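Long-range contact in acetyltransferase (Elizabethkingia anophelis, PDB 6AO7), which binds acetyl-CoA and, as a GNAT family acetyltransferase, probably transfers its acetyl group to an acceptor substrate: residues L43-Y49 with C60-P65. Residues are numbered along the deposited sequence; the frame is centred on the assembly and turned at random.
Sequences LTSGELY and CYVLYP
With chi1 at 63°, Tyr-61 holds CG between its backbone N and carbonyl carbon, whereas Tyr-49 carries CG beside its backbone N (chi1 -69°); direct pairing across the strands puts both side chains on one face of the sheet, and these torsions turn the rings until Tyr-49 CD1 and Tyr-61 CE1 are 3.4 Å apart. Their planes are 19° apart but the centroids 4.9 Å, evidence of a slipped pair with little overlap. Tyr-49 CB sits over one face of the Tyr-61 ring, 3.8 Å from its centroid and close to the ring normal, a CH-pi contact; in return, Tyr-61 OH lies over a face of the Tyr-49 ring, toward its rim. The backbones form an antiparallel pair in which Glu-47/Leu-63 and Tyr-49/Tyr-61 are the hydrogen-bonded positions, each bonded both ways. Tyr-49 N reaches Tyr-61 O at 2.9 Å almost in line with the carbonyl, while the return bond from Tyr-61 N to Tyr-49 O is 3.1 Å and more bent. On the other face, Val-62 CG2 meets both Leu-48 CD1 (3.8 Å) and Leu-43 CD2 (3.9 Å), joining Leu-43 of helix 36-45 to the sheet. Gly-46 CA lies 3.0 Å from Leu-63 O, a close backbone approach just before strand 47-53. Strands 47-53 and 56-65 make a beta hairpin of the GNAT sheet, with strand 70-78 hydrogen-bonded beyond 56-65. Helix 26-32 packs on the Leu-48 and Val-62 face; helix 87-101 covers the tyrosine face, where its Asp-94 OD2 hydrogen-bonds Tyr-61 OH.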
# COMPACT_ATOMS: atom_id res chain seq x y z
N LEU A 43 17.67 11.24 -16.23
CA LEU A 43 19.13 11.30 -16.17
C LEU A 43 19.64 12.67 -16.61
O LEU A 43 20.74 13.06 -16.20
CB LEU A 43 19.76 10.20 -17.03
CG LEU A 43 19.57 8.78 -16.45
CD1 LEU A 43 20.13 7.72 -17.41
CD2 LEU A 43 20.24 8.68 -15.08
N THR A 44 18.85 13.42 -17.38
CA THR A 44 19.28 14.74 -17.85
C THR A 44 19.51 15.69 -16.69
O THR A 44 20.56 16.35 -16.60
CB THR A 44 18.23 15.32 -18.81
OG1 THR A 44 18.14 14.50 -19.98
CG2 THR A 44 18.61 16.73 -19.22
N SER A 45 18.54 15.79 -15.78
CA SER A 45 18.60 16.74 -14.68
C SER A 45 18.84 16.08 -13.34
O SER A 45 19.02 16.78 -12.33
CB SER A 45 17.31 17.57 -14.62
OG SER A 45 16.18 16.71 -14.53
N GLY A 46 18.86 14.75 -13.29
CA GLY A 46 19.09 14.02 -12.06
C GLY A 46 20.56 13.63 -11.89
O GLY A 46 21.42 13.96 -12.69
N GLU A 47 20.81 12.91 -10.79
CA GLU A 47 22.14 12.44 -10.45
C GLU A 47 22.07 10.94 -10.24
O GLU A 47 21.26 10.45 -9.44
CB GLU A 47 22.67 13.10 -9.18
CG GLU A 47 22.86 14.59 -9.26
CD GLU A 47 23.40 15.16 -7.97
OE1 GLU A 47 22.61 15.34 -7.01
OE2 GLU A 47 24.63 15.37 -7.89
N LEU A 48 22.93 10.21 -10.96
CA LEU A 48 22.94 8.75 -10.91
C LEU A 48 24.06 8.28 -9.99
O LEU A 48 25.19 8.78 -10.06
CB LEU A 48 23.12 8.16 -12.31
CG LEU A 48 23.49 6.68 -12.44
CD1 LEU A 48 22.30 5.83 -12.02
CD2 LEU A 48 23.96 6.34 -13.86
N TYR A 49 23.73 7.31 -9.13
CA TYR A 49 24.67 6.73 -8.19
C TYR A 49 24.74 5.23 -8.42
O TYR A 49 23.73 4.59 -8.74
CB TYR A 49 24.25 7.03 -6.74
CG TYR A 49 24.39 8.49 -6.38
CD1 TYR A 49 23.42 9.42 -6.75
CD2 TYR A 49 25.50 8.95 -5.69
CE1 TYR A 49 23.55 10.75 -6.43
CE2 TYR A 49 25.65 10.29 -5.38
CZ TYR A 49 24.66 11.18 -5.74
OH TYR A 49 24.80 12.51 -5.41
N CYS A 60 21.73 0.72 -8.16
CA CYS A 60 21.81 2.12 -8.56
C CYS A 60 20.58 2.86 -8.07
O CYS A 60 19.55 2.25 -7.77
CB CYS A 60 21.91 2.26 -10.09
SG CYS A 60 20.49 1.57 -10.98
N TYR A 61 20.70 4.18 -7.99
CA TYR A 61 19.54 5.03 -7.81
C TYR A 61 19.77 6.37 -8.51
O TYR A 61 20.90 6.77 -8.80
CB TYR A 61 19.19 5.24 -6.33
CG TYR A 61 20.21 5.96 -5.47
CD1 TYR A 61 20.30 7.36 -5.47
CD2 TYR A 61 21.05 5.24 -4.61
CE1 TYR A 61 21.20 8.01 -4.65
CE2 TYR A 61 21.96 5.89 -3.78
CZ TYR A 61 22.03 7.28 -3.81
OH TYR A 61 22.92 7.95 -2.99
N VAL A 62 18.66 7.05 -8.81
CA VAL A 62 18.66 8.37 -9.44
C VAL A 62 17.89 9.34 -8.55
O VAL A 62 16.72 9.08 -8.20
CB VAL A 62 18.02 8.32 -10.83
CG1 VAL A 62 17.97 9.74 -11.42
CG2 VAL A 62 18.78 7.36 -11.73
N LEU A 63 18.54 10.44 -8.18
CA LEU A 63 17.91 11.55 -7.47
C LEU A 63 17.53 12.63 -8.46
O LEU A 63 18.34 13.02 -9.30
CB LEU A 63 18.85 12.13 -6.42
CG LEU A 63 18.90 11.43 -5.07
CD1 LEU A 63 19.99 12.02 -4.24
CD2 LEU A 63 17.54 11.58 -4.36
N TYR A 64 16.30 13.15 -8.32
CA TYR A 64 15.71 14.05 -9.31
C TYR A 64 15.03 15.21 -8.59
O TYR A 64 13.90 15.07 -8.11
CB TYR A 64 14.70 13.30 -10.17
CG TYR A 64 13.88 14.15 -11.12
CD1 TYR A 64 12.57 14.50 -10.82
CD2 TYR A 64 14.41 14.58 -12.33
CE1 TYR A 64 11.81 15.27 -11.70
CE2 TYR A 64 13.67 15.34 -13.21
CZ TYR A 64 12.37 15.69 -12.89
OH TYR A 64 11.64 16.45 -13.77
N PRO A 65 15.70 16.37 -8.49
CA PRO A 65 15.09 17.51 -7.78
C PRO A 65 13.82 18.01 -8.44
O PRO A 65 13.74 18.14 -9.66
CB PRO A 65 16.19 18.57 -7.82
CG PRO A 65 17.50 17.79 -7.97
CD PRO A 65 17.12 16.59 -8.81
O HOH W 1 15.59 18.37 -11.75